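Imine reductase (Bacillus cereus, PDB 4D3D) catalyses the NADPH-dependent reduction of cyclic imines such as 2-methylpyrroline to the S-configured amine. Local coordinates at residues G177-P180 and G181-M184; Y201-A204 and L205-N209; V259-V262 and V263-T266; V279-V282 and F283-M287. One frame throughout, in Å; residues are numbered along the deposited sequence.

Contact 1 of 4, residues G177-P180 and G181-M184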
ATOM      1  N   GLY B 177      14.187  -6.377  20.221  1.00 19.66           N
ATOM      2  CA  GLY B 177      13.684  -6.843  21.524  1.00 21.17           C
ATOM      3  C   GLY B 177      14.014  -8.289  21.863  1.00 22.06           C
ATOM      4  O   GLY B 177      14.665  -8.958  21.060  1.00 21.32           O
ATOM      5  N   GLU B 178      13.539  -8.714  23.029  1.00 19.36           N
ATOM      6  CA  GLU B 178      13.987 -10.002  23.576  0.50 21.76           C
ATOM      7  C   GLU B 178      13.271 -11.213  22.948  1.00 20.26           C
ATOM      8  O   GLU B 178      13.854 -12.290  22.906  1.00 20.33           O
ATOM      9  CB  GLU B 178      13.903 -10.034  25.107  0.50 23.99           C
ATOM     10  CG  GLU B 178      14.877  -9.121  25.836  0.50 25.92           C
ATOM     11  CD  GLU B 178      15.998  -9.810  26.661  0.50 25.93           C
ATOM     12  OE1 GLU B 178      15.928 -10.952  27.157  0.50 33.90           O
ATOM     13  OE2 GLU B 178      16.991  -9.151  26.845  0.50 26.32           O
ATOM     14  N   ASP B 179      12.066 -11.047  22.467  1.00 18.00           N
ATOM     15  CA  ASP B 179      11.306 -12.159  21.893  1.00 17.17           C
ATOM     16  C   ASP B 179      11.995 -12.545  20.603  1.00 16.24           C
ATOM     17  O   ASP B 179      12.119 -11.733  19.682  1.00 16.20           O
ATOM     18  CB  ASP B 179       9.855 -11.662  21.617  1.00 19.34           C
ATOM     19  CG  ASP B 179       9.048 -12.537  20.683  1.00 19.68           C
ATOM     20  OD1 ASP B 179       9.248 -13.753  20.556  1.00 17.38           O
ATOM     21  OD2 ASP B 179       8.030 -12.021  20.160  1.00 18.81           O
ATOM     22  N   PRO B 180      12.372 -13.816  20.485  1.00 16.04           N
ATOM     23  CA  PRO B 180      13.003 -14.289  19.249  1.00 15.81           C
ATOM     24  C   PRO B 180      12.116 -14.104  17.987  1.00 15.78           C
ATOM     25  O   PRO B 180      12.695 -14.113  16.880  1.00 17.74           O
ATOM     26  CB  PRO B 180      13.190 -15.801  19.497  1.00 19.85           C
ATOM     27  CG  PRO B 180      13.216 -15.951  20.979  1.00 20.40           C
ATOM     28  CD  PRO B 180      12.270 -14.893  21.483  1.00 17.23           C
ATOM     29  N   GLY B 181      10.786 -14.056  18.148  1.00 14.00           N
ATOM     30  CA  GLY B 181       9.878 -13.900  17.003  1.00 15.20           C
ATOM     31  C   GLY B 181       9.956 -12.490  16.391  1.00 15.95           C
ATOM     32  O   GLY B 181       9.529 -12.303  15.249  1.00 15.40           O
ATOM     33  N   LEU B 182      10.481 -11.482  17.121  1.00 16.62           N
ATOM     34  CA  LEU B 182      10.359 -10.085  16.633  1.00 17.73           C
ATOM     35  C   LEU B 182      11.099  -9.717  15.370  1.00 19.63           C
ATOM     36  O   LEU B 182      10.555  -8.984  14.517  1.00 16.34           O
ATOM     37  CB  LEU B 182      10.704  -9.059  17.753  1.00 20.33           C
ATOM     38  CG  LEU B 182       9.822  -9.068  18.965  1.00 20.29           C
ATOM     39  CD1 LEU B 182      10.440  -8.164  20.005  1.00 22.68           C
ATOM     40  CD2 LEU B 182       8.404  -8.563  18.674  1.00 24.11           C
ATOM     41  N   ALA B 183      12.305 -10.261  15.157  1.00 18.14           N
ATOM     42  CA  ALA B 183      13.003 -10.034  13.936  1.00 18.60           C
ATOM     43  C   ALA B 183      12.200 -10.500  12.725  1.00 16.71           C
ATOM     44  O   ALA B 183      12.157  -9.782  11.690  1.00 17.76           O
ATOM     45  CB  ALA B 183      14.347 -10.711  13.945  1.00 18.61           C
ATOM     46  N   MET B 184      11.490 -11.609  12.859  1.00 14.82           N
ATOM     47  CA  MET B 184      10.643 -12.095  11.769  1.00 17.33           C
ATOM     48  C   MET B 184       9.323 -11.283  11.676  1.00 17.43           C
ATOM     49  O   MET B 184       8.782 -11.075  10.571  1.00 19.07           O
ATOM     50  CB  MET B 184      10.360 -13.586  11.918  1.00 20.01           C
ATOM     51  CG  MET B 184      11.636 -14.493  11.768  1.00 25.55           C
ATOM     52  SD  MET B 184      13.007 -13.904  10.697  1.00 46.16           S
ATOM     53  CE  MET B 184      11.878 -14.123   9.504  1.00 15.99           C
TER
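Asp179 OD1 has two partners: it accepts from Gly181 N at 2.9 Å and forms a salt bridge with Arg119 NE. The N-H...O angle of the first bond is 158°, yet Gly181 N stands well above the carboxylate plane. CG of Asp179 is anti to the backbone N (chi1 164°), which folds the carboxylate back over the following turn. The carbonyl of the same residue takes the N-H of Leu182, Leu182 N to Asp179 O being 3.1 Å, and closes a type I beta turn with Pro180 and Gly181 at its corners. Leu182 crosses the Asp179 side chain at about a right angle; its CG lies 3.7 Å from Asp179 CB and equally far from Asp179 OD2, so the leucine branch point sits against the flank of the acid, and its CD1 reaches Gly177 CA at 3.8 Å. Ser154, on strand 149-155, hydrogen-bonds to Asp179 O and Ala183 N. Together the side-chain capping bond and the turn form a helix cap, where the chain leaves the Rossmann-type domain and enters the long helix 182-210.

Contact 2 of 4, residues Y201-A204 and L205-N209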
ATOM      1  N   TYR B 201      -0.783  -1.033  -7.190  1.00 13.59           N
ATOM      2  CA  TYR B 201      -0.138  -0.186  -8.224  1.00 14.54           C
ATOM      3  C   TYR B 201      -0.266  -0.839  -9.591  1.00 15.00           C
ATOM      4  O   TYR B 201      -0.729  -0.213 -10.571  1.00 14.70           O
ATOM      5  CB  TYR B 201       1.291   0.133  -7.907  1.00 15.26           C
ATOM      6  CG  TYR B 201       2.032   0.658  -9.078  1.00 15.43           C
ATOM      7  CD1 TYR B 201       1.772   1.932  -9.585  1.00 17.09           C
ATOM      8  CD2 TYR B 201       2.876  -0.199  -9.831  1.00 16.48           C
ATOM      9  CE1 TYR B 201       2.391   2.377 -10.767  1.00 18.68           C
ATOM     10  CE2 TYR B 201       3.514   0.219 -10.978  1.00 18.63           C
ATOM     11  CZ  TYR B 201       3.284   1.486 -11.466  1.00 19.61           C
ATOM     12  OH  TYR B 201       3.907   1.948 -12.643  1.00 19.28           O
ATOM     13  N   LEU B 202       0.054  -2.131  -9.698  1.00 14.34           N
ATOM     14  CA  LEU B 202      -0.123  -2.851 -11.012  1.00 14.95           C
ATOM     15  C   LEU B 202      -1.541  -2.920 -11.486  1.00 15.23           C
ATOM     16  O   LEU B 202      -1.862  -2.812 -12.703  1.00 15.11           O
ATOM     17  CB  LEU B 202       0.473  -4.252 -10.941  1.00 15.03           C
ATOM     18  CG  LEU B 202       2.001  -4.273 -10.709  1.00 15.43           C
ATOM     19  CD1 LEU B 202       2.464  -5.699 -10.480  1.00 15.26           C
ATOM     20  CD2 LEU B 202       2.851  -3.700 -11.795  1.00 15.54           C
ATOM     21  N   HIS B 203      -2.440  -3.134 -10.552  1.00 13.61           N
ATOM     22  CA  HIS B 203      -3.836  -3.186 -10.783  1.00 15.28           C
ATOM     23  C   HIS B 203      -4.371  -1.798 -11.332  1.00 14.14           C
ATOM     24  O   HIS B 203      -5.072  -1.779 -12.385  1.00 14.83           O
ATOM     25  CB  HIS B 203      -4.566  -3.569  -9.523  1.00 14.96           C
ATOM     26  CG  HIS B 203      -6.013  -3.810  -9.743  1.00 15.41           C
ATOM     27  ND1 HIS B 203      -6.973  -2.806  -9.602  1.00 15.48           N
ATOM     28  CD2 HIS B 203      -6.686  -4.898 -10.180  1.00 13.24           C
ATOM     29  CE1 HIS B 203      -8.163  -3.275  -9.957  1.00 14.37           C
ATOM     30  NE2 HIS B 203      -8.020  -4.559 -10.261  1.00 15.14           N
ATOM     31  N   ALA B 204      -4.022  -0.759 -10.613  1.00 15.09           N
ATOM     32  CA  ALA B 204      -4.336   0.641 -11.015  1.00 14.42           C
ATOM     33  C   ALA B 204      -3.731   0.938 -12.413  1.00 16.05           C
ATOM     34  O   ALA B 204      -4.427   1.523 -13.305  1.00 16.56           O
ATOM     35  CB  ALA B 204      -3.832   1.621  -9.996  1.00 14.65           C
ATOM     36  N   LEU B 205      -2.483   0.551 -12.635  1.00 14.99           N
ATOM     37  CA  LEU B 205      -1.839   0.724 -13.946  1.00 15.95           C
ATOM     38  C   LEU B 205      -2.595  -0.029 -15.043  1.00 15.48           C
ATOM     39  O   LEU B 205      -2.794   0.508 -16.180  1.00 17.64           O
ATOM     40  CB  LEU B 205      -0.376   0.345 -13.890  1.00 16.06           C
ATOM     41  CG  LEU B 205       0.382   0.446 -15.205  1.00 17.87           C
ATOM     42  CD1 LEU B 205       0.369   1.897 -15.713  1.00 18.49           C
ATOM     43  CD2 LEU B 205       1.776  -0.045 -14.952  1.00 18.56           C
ATOM     44  N   ALA B 206      -3.092  -1.253 -14.787  1.00 14.08           N
ATOM     45  CA  ALA B 206      -3.844  -1.943 -15.797  1.00 15.70           C
ATOM     46  C   ALA B 206      -5.122  -1.193 -16.243  1.00 15.86           C
ATOM     47  O   ALA B 206      -5.538  -1.200 -17.444  1.00 19.59           O
ATOM     48  CB  ALA B 206      -4.234  -3.324 -15.317  1.00 17.27           C
ATOM     49  N   ILE B 207      -5.826  -0.599 -15.243  1.00 17.10           N
ATOM     50  CA  ILE B 207      -6.997   0.270 -15.508  1.00 17.00           C
ATOM     51  C   ILE B 207      -6.542   1.446 -16.371  1.00 18.24           C
ATOM     52  O   ILE B 207      -7.262   1.757 -17.354  1.00 19.70           O
ATOM     53  CB  ILE B 207      -7.655   0.738 -14.211  1.00 15.15           C
ATOM     54  CG1 ILE B 207      -8.216  -0.435 -13.423  1.00 17.07           C
ATOM     55  CG2 ILE B 207      -8.821   1.737 -14.513  1.00 16.99           C
ATOM     56  CD1 ILE B 207      -8.704  -0.074 -12.033  1.00 17.65           C
ATOM     57  N   ALA B 208      -5.452   2.084 -16.035  1.00 17.31           N
ATOM     58  CA  ALA B 208      -4.976   3.294 -16.736  1.00 19.27           C
ATOM     59  C   ALA B 208      -4.655   2.886 -18.198  1.00 22.97           C
ATOM     60  O   ALA B 208      -5.073   3.518 -19.128  1.00 21.36           O
ATOM     61  CB  ALA B 208      -3.746   3.781 -16.111  1.00 17.41           C
ATOM     62  N   ASN B 209      -3.943   1.788 -18.342  1.00 19.55           N
ATOM     63  CA  ASN B 209      -3.659   1.251 -19.710  1.00 22.27           C
ATOM     64  C   ASN B 209      -4.931   1.007 -20.517  1.00 26.23           C
ATOM     65  O   ASN B 209      -4.962   1.336 -21.717  1.00 31.53           O
ATOM     66  CB  ASN B 209      -2.797  -0.056 -19.691  1.00 19.96           C
ATOM     67  CG  ASN B 209      -1.378   0.078 -19.148  1.00 21.36           C
ATOM     68  OD1 ASN B 209      -0.757  -0.980 -18.864  1.00 23.56           O
ATOM     69  ND2 ASN B 209      -0.835   1.246 -18.983  1.00 23.26           N
TER
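Four successive i to i+4 backbone bonds run from Leu205, Ala206, Ile207 and Ala208 back to Tyr201, Leu202, His203 and Ala204, with N-H...O angles between 150° and 164°, as in a regular alpha-helix. The shortest of them joins Leu205 N to Tyr201 O at 2.8 Å. On one flank Tyr201 and Leu205 run alongside one another in the same direction. Both have CG anti to the backbone N, and this shared setting sends the two side chains along the same flank, where the leucine methyl CD2 lies beside the phenol end of the ring, 3.7 Å from Tyr201 OH and 4.1 Å from Tyr201 CZ. On another flank, Ile207 extends CD1 to the imidazole of His203, where it lies 3.9 Å from His203 CE1; the two side chains meet at a slant. Ile207 CG1 also rests on the backbone, 3.6 Å from His203 O. The imidazole is held at both nitrogens: NE2 bonds to Asp272 O of the same chain, and ND1 to Asp192 of the second subunit, which fixes the rotation of the ring. Phe303 of that subunit meets it edge-to-face, while Ala222 and Met226 of helix 215-242 pack on Tyr201. This is the buried far part of the long interdomain helix of the imine reductase fold, packed between its own helical domain and the partner subunit of the dimer.

Contact 3 of 4, residues V259-V262 and V263-T266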
ATOM      1  N   VAL B 259     -14.956   2.688  -2.447  1.00 14.49           N
ATOM      2  CA  VAL B 259     -14.462   1.400  -2.910  1.00 15.35           C
ATOM      3  C   VAL B 259     -15.352   0.817  -3.968  1.00 14.50           C
ATOM      4  O   VAL B 259     -14.901   0.248  -4.962  1.00 15.61           O
ATOM      5  CB  VAL B 259     -14.253   0.423  -1.717  1.00 15.42           C
ATOM      6  CG1 VAL B 259     -13.833  -0.947  -2.230  1.00 17.44           C
ATOM      7  CG2 VAL B 259     -13.197   0.944  -0.772  1.00 15.40           C
ATOM      8  N   GLU B 260     -16.664   0.953  -3.820  1.00 15.01           N
ATOM      9  CA  GLU B 260     -17.628   0.497  -4.834  1.00 16.18           C
ATOM     10  C   GLU B 260     -17.363   1.131  -6.192  1.00 15.96           C
ATOM     11  O   GLU B 260     -17.368   0.440  -7.215  1.00 15.19           O
ATOM     12  CB  GLU B 260     -19.079   0.830  -4.454  1.00 19.21           C
ATOM     13  CG  GLU B 260     -19.654  -0.006  -3.357  1.00 23.30           C
ATOM     14  CD  GLU B 260     -20.978   0.536  -2.791  1.00 29.44           C
ATOM     15  OE1 GLU B 260     -21.336   1.714  -3.042  1.00 27.47           O
ATOM     16  OE2 GLU B 260     -21.689  -0.233  -2.105  1.00 30.64           O
ATOM     17  N   HIS B 261     -17.057   2.445  -6.215  1.00 15.78           N
ATOM     18  CA  HIS B 261     -16.666   3.098  -7.466  1.00 15.55           C
ATOM     19  C   HIS B 261     -15.351   2.582  -8.066  1.00 14.86           C
ATOM     20  O   HIS B 261     -15.203   2.478  -9.272  1.00 15.35           O
ATOM     21  CB  HIS B 261     -16.585   4.593  -7.299  1.00 17.19           C
ATOM     22  CG  HIS B 261     -17.939   5.178  -7.156  1.00 19.66           C
ATOM     23  ND1 HIS B 261     -18.171   6.386  -6.545  1.00 25.70           N
ATOM     24  CD2 HIS B 261     -19.156   4.677  -7.512  1.00 23.42           C
ATOM     25  CE1 HIS B 261     -19.470   6.627  -6.555  1.00 25.43           C
ATOM     26  NE2 HIS B 261     -20.083   5.644  -7.200  1.00 27.88           N
ATOM     27  N   VAL B 262     -14.387   2.192  -7.210  1.00 14.42           N
ATOM     28  CA  VAL B 262     -13.156   1.576  -7.726  1.00 14.30           C
ATOM     29  C   VAL B 262     -13.503   0.194  -8.396  1.00 15.41           C
ATOM     30  O   VAL B 262     -12.976  -0.118  -9.472  1.00 16.71           O
ATOM     31  CB  VAL B 262     -12.097   1.418  -6.602  1.00 14.50           C
ATOM     32  CG1 VAL B 262     -10.947   0.515  -7.075  1.00 15.29           C
ATOM     33  CG2 VAL B 262     -11.550   2.746  -6.104  1.00 15.02           C
ATOM     34  N   VAL B 263     -14.319  -0.612  -7.730  1.00 14.39           N
ATOM     35  CA  VAL B 263     -14.768  -1.869  -8.275  1.00 16.82           C
ATOM     36  C   VAL B 263     -15.493  -1.687  -9.621  1.00 17.59           C
ATOM     37  O   VAL B 263     -15.176  -2.349 -10.603  1.00 17.59           O
ATOM     38  CB  VAL B 263     -15.633  -2.622  -7.277  1.00 16.95           C
ATOM     39  CG1 VAL B 263     -16.286  -3.830  -7.932  1.00 22.13           C
ATOM     40  CG2 VAL B 263     -14.776  -3.053  -6.077  1.00 17.49           C
ATOM     41  N   HIS B 264     -16.418  -0.730  -9.699  1.00 16.79           N
ATOM     42  CA  HIS B 264     -17.064  -0.459 -10.944  1.00 17.39           C
ATOM     43  C   HIS B 264     -16.140  -0.030 -12.058  1.00 16.28           C
ATOM     44  O   HIS B 264     -16.332  -0.451 -13.176  1.00 17.82           O
ATOM     45  CB  HIS B 264     -18.186   0.614 -10.710  1.00 19.42           C
ATOM     46  CG  HIS B 264     -19.270   0.165  -9.795  1.00 25.52           C
ATOM     47  ND1 HIS B 264     -20.098   1.053  -9.118  1.00 31.22           N
ATOM     48  CD2 HIS B 264     -19.674  -1.067  -9.438  1.00 30.18           C
ATOM     49  CE1 HIS B 264     -20.948   0.377  -8.371  1.00 32.75           C
ATOM     50  NE2 HIS B 264     -20.742  -0.914  -8.578  1.00 33.76           N
ATOM     51  N   THR B 265     -15.159   0.836 -11.743  1.00 16.35           N
ATOM     52  CA  THR B 265     -14.188   1.361 -12.661  1.00 15.60           C
ATOM     53  C   THR B 265     -13.404   0.171 -13.245  1.00 16.52           C
ATOM     54  O   THR B 265     -13.112   0.095 -14.455  1.00 16.66           O
ATOM     55  CB  THR B 265     -13.274   2.388 -11.999  1.00 17.93           C
ATOM     56  OG1 THR B 265     -14.069   3.517 -11.589  1.00 16.33           O
ATOM     57  CG2 THR B 265     -12.177   2.856 -12.921  1.00 18.66           C
ATOM     58  N   THR B 266     -13.051  -0.741 -12.330  1.00 14.44           N
ATOM     59  CA  THR B 266     -12.305  -1.963 -12.714  1.00 16.44           C
ATOM     60  C   THR B 266     -13.114  -2.809 -13.686  1.00 17.19           C
ATOM     61  O   THR B 266     -12.542  -3.177 -14.731  1.00 19.07           O
ATOM     62  CB  THR B 266     -11.959  -2.769 -11.442  1.00 17.04           C
ATOM     63  OG1 THR B 266     -11.196  -1.949 -10.507  1.00 14.99           O
ATOM     64  CG2 THR B 266     -11.060  -4.003 -11.801  1.00 19.40           C
TER
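His261 and His264 slant past each other on one flank of helix 252-268, and the approach is unequal: His264 ND1 lies at the edge of the His261 ring, near its plane, 4.1 Å from His261 CD2. The His264 ring is turned instead so that one face looks onto the backbone, with Glu260 O 3.2 Å above its plane and offset toward the rim. Placing CG beside the backbone N (chi1 -63°) lays the imidazole back over that carbonyl, which also accepts His264 N at 2.9 Å. Val259 and Val263 touch more loosely, CG1 to CG2 at 4.5 Å. The helix belongs to the C-terminal helical bundle of the 6-phosphogluconate dehydrogenase-like fold. Val259 packs on Val279 and Phe283 of helix 274-288 and on Trp195 of the second subunit, so Val259 is packed by residues of both chains. Thr265 and Thr266, one turn on from His261 and Val262, direct their hydroxyls back at the backbone. Thr265 OG1 donates to His261 O at 2.8 Å, and Thr266 OG1 does the same to Val262 O at 2.8 Å; both set OG1 beside their own backbone N. Each carbonyl therefore accepts two donors of a single residue, its amide and its hydroxyl, arriving from opposite faces of the carbonyl plane. Thr266 OG1, besides its bond to Val262 O, packs against His203 and Ile207 of helix 182-210.

Contact 4 of 4, residues V279-V282 and F283-M287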
ATOM      1  N   VAL B 279     -11.071  -6.046  -1.062  1.00 13.53           N
ATOM      2  CA  VAL B 279     -11.162  -4.796  -0.276  1.00 13.55           C
ATOM      3  C   VAL B 279     -12.627  -4.473   0.027  1.00 12.79           C
ATOM      4  O   VAL B 279     -12.951  -4.164   1.204  1.00 14.68           O
ATOM      5  CB  VAL B 279     -10.468  -3.643  -1.057  1.00 14.68           C
ATOM      6  CG1 VAL B 279     -10.667  -2.295  -0.409  1.00 16.26           C
ATOM      7  CG2 VAL B 279      -8.954  -3.918  -1.268  1.00 15.19           C
ATOM      8  N   LEU B 280     -13.459  -4.491  -1.018  1.00 14.46           N
ATOM      9  CA  LEU B 280     -14.885  -4.208  -0.879  1.00 15.79           C
ATOM     10  C   LEU B 280     -15.547  -5.133   0.191  1.00 17.30           C
ATOM     11  O   LEU B 280     -16.311  -4.682   1.022  1.00 16.24           O
ATOM     12  CB  LEU B 280     -15.609  -4.402  -2.236  1.00 17.69           C
ATOM     13  CG  LEU B 280     -17.112  -4.093  -2.206  1.00 20.64           C
ATOM     14  CD1 LEU B 280     -17.311  -2.655  -1.747  1.00 23.25           C
ATOM     15  CD2 LEU B 280     -17.731  -4.370  -3.555  1.00 25.41           C
ATOM     16  N   GLU B 281     -15.225  -6.403   0.173  1.00 16.16           N
ATOM     17  CA  GLU B 281     -15.826  -7.333   1.118  1.00 17.02           C
ATOM     18  C   GLU B 281     -15.388  -7.087   2.558  1.00 16.00           C
ATOM     19  O   GLU B 281     -16.152  -7.287   3.503  1.00 16.55           O
ATOM     20  CB  GLU B 281     -15.607  -8.759   0.675  1.00 23.54           C
ATOM     21  CG  GLU B 281     -16.220  -9.831   1.642  1.00 25.92           C
ATOM     22  CD  GLU B 281     -17.758  -9.775   1.842  1.00 32.26           C
ATOM     23  OE1 GLU B 281     -18.494  -9.084   1.039  1.00 32.89           O
ATOM     24  OE2 GLU B 281     -18.216 -10.423   2.859  1.00 37.82           O
ATOM     25  N   VAL B 282     -14.170  -6.640   2.773  1.00 14.01           N
ATOM     26  CA  VAL B 282     -13.728  -6.197   4.105  1.00 14.54           C
ATOM     27  C   VAL B 282     -14.622  -5.035   4.587  1.00 13.61           C
ATOM     28  O   VAL B 282     -15.120  -5.025   5.733  1.00 13.28           O
ATOM     29  CB  VAL B 282     -12.241  -5.805   4.143  1.00 14.14           C
ATOM     30  CG1 VAL B 282     -11.882  -5.280   5.504  1.00 15.86           C
ATOM     31  CG2 VAL B 282     -11.333  -6.992   3.831  1.00 15.47           C
ATOM     32  N   PHE B 283     -14.745  -4.005   3.740  1.00 13.37           N
ATOM     33  CA  PHE B 283     -15.630  -2.849   4.054  1.00 14.02           C
ATOM     34  C   PHE B 283     -17.054  -3.303   4.366  1.00 13.62           C
ATOM     35  O   PHE B 283     -17.643  -2.818   5.343  1.00 15.71           O
ATOM     36  CB  PHE B 283     -15.644  -1.836   2.927  1.00 12.93           C
ATOM     37  CG  PHE B 283     -14.472  -0.837   2.983  1.00 15.48           C
ATOM     38  CD1 PHE B 283     -13.207  -1.199   2.567  1.00 15.04           C
ATOM     39  CD2 PHE B 283     -14.681   0.439   3.454  1.00 15.03           C
ATOM     40  CE1 PHE B 283     -12.166  -0.306   2.732  1.00 16.08           C
ATOM     41  CE2 PHE B 283     -13.624   1.368   3.551  1.00 15.40           C
ATOM     42  CZ  PHE B 283     -12.375   0.961   3.154  1.00 16.79           C
ATOM     43  N   ARG B 284     -17.595  -4.193   3.557  1.00 14.47           N
ATOM     44  CA  ARG B 284     -18.958  -4.690   3.794  1.00 16.71           C
ATOM     45  C   ARG B 284     -19.082  -5.434   5.096  1.00 17.09           C
ATOM     46  O   ARG B 284     -20.069  -5.249   5.821  1.00 13.96           O
ATOM     47  CB  ARG B 284     -19.467  -5.494   2.639  1.00 18.25           C
ATOM     48  CG  ARG B 284     -19.755  -4.669   1.402  1.00 22.74           C
ATOM     49  CD  ARG B 284     -20.594  -5.348   0.320  1.00 28.25           C
ATOM     50  NE  ARG B 284     -21.962  -5.688   0.860  1.00 26.71           N
ATOM     51  CZ  ARG B 284     -23.051  -4.875   0.931  1.00 34.37           C
ATOM     52  NH1 ARG B 284     -23.052  -3.573   0.484  1.00 34.90           N
ATOM     53  NH2 ARG B 284     -24.201  -5.364   1.441  1.00 34.77           N
ATOM     54  N   ARG B 285     -18.091  -6.216   5.458  1.00 16.82           N
ATOM     55  CA  ARG B 285     -18.118  -6.862   6.745  1.00 17.81           C
ATOM     56  C   ARG B 285     -18.098  -5.904   7.885  1.00 15.39           C
ATOM     57  O   ARG B 285     -18.766  -6.088   8.878  1.00 18.94           O
ATOM     58  CB  ARG B 285     -16.942  -7.905   6.835  1.00 16.47           C
ATOM     59  CG  ARG B 285     -17.161  -9.091   5.941  1.00 21.60           C
ATOM     60  CD  ARG B 285     -15.837  -9.735   5.472  1.00 28.91           C
ATOM     61  NE  ARG B 285     -15.162 -10.348   6.513  1.00 30.81           N
ATOM     62  CZ  ARG B 285     -13.874 -10.788   6.463  1.00 27.76           C
ATOM     63  NH1 ARG B 285     -12.976 -10.565   5.407  1.00 27.30           N
ATOM     64  NH2 ARG B 285     -13.494 -11.351   7.543  1.00 27.30           N
ATOM     65  N   GLY B 286     -17.352  -4.819   7.795  1.00 13.59           N
ATOM     66  CA  GLY B 286     -17.383  -3.807   8.830  1.00 15.09           C
ATOM     67  C   GLY B 286     -18.738  -3.097   8.939  1.00 14.13           C
ATOM     68  O   GLY B 286     -19.157  -2.761  10.036  1.00 15.42           O
ATOM     69  N   MET B 287     -19.350  -2.799   7.811  1.00 14.33           N
ATOM     70  CA  MET B 287     -20.682  -2.192   7.785  1.00 14.09           C
ATOM     71  C   MET B 287     -21.716  -3.077   8.462  1.00 14.31           C
ATOM     72  O   MET B 287     -22.457  -2.621   9.318  1.00 15.29           O
ATOM     73  CB  MET B 287     -21.070  -1.880   6.344  1.00 15.46           C
ATOM     74  CG  MET B 287     -20.254  -0.748   5.707  1.00 15.78           C
ATOM     75  SD  MET B 287     -20.439   0.870   6.468  1.00 16.57           S
ATOM     76  CE  MET B 287     -22.238   1.155   6.205  1.00 15.19           C
TER
HETATM   77  O   HOH W   1     -21.376  -8.607   1.602  1.00 36.54           O
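Neighbouring turns of helix 274-288 make this local i to i+4 contact, in the all-helical C-terminal domain of the reductive aminase family, with one flank buried against the second subunit and another exposed. Its backbone is a regular alpha-helix, as the 3.0 Å bond from Gly286 N to Val282 O illustrates. On the buried flank Phe283 extends in the same sense as Val279, one turn on, with Val279 CG1 4.0 Å from Phe283 CE1. The edge of the phenyl ring also meets the backbone: Phe283 CD1 is 3.3 Å from Val279 O, which lies in the ring plane. Trp195 of the second subunit meets this ring edge-to-face. On the outer flank Glu281 bends at chi2 (61°) and lays its carboxylate across the aliphatic part of Arg285, Glu281 OE2 to Arg285 CG 3.5 Å. The charged ends do not pair, Glu281 OE2 and Arg285 NE being 4.8 Å apart; the guanidinium instead forms a salt bridge with Asp272 of the second subunit. Arg284 crosses Glu281 at about a right angle, and a water links them: it donates to Glu281 OE1 at 3.0 Å and, lying in the guanidinium plane at its edge, accepts from Arg284 NE at 3.1 Å.

Contact 1 stands apart, its centre 32 Å or more from the other three, yet it shares helix 182-210 with contact 2: one caps the start of that helix, the other lies near its far end. Contacts 2 and 3 are mostly buried and meet directly, His203 CE1 lying 3.4 Å from Thr266 OG1; contacts 1 and 4 are partly buried. Contact 3 touches contact 4 through Val259 CG2 and Phe283 CE1, 3.9 Å apart. Contact 2 relies mainly on apolar packing, contact 3 on hydroxyls returned to carbonyls. Contact 4 adds a water-bridged Glu281-Arg284 pair and an arginine paired across the subunit interface, while the capping carboxylate of contact 1 pairs within its own chain. All four are reached by the second subunit, contact 1 through Leu182 alone.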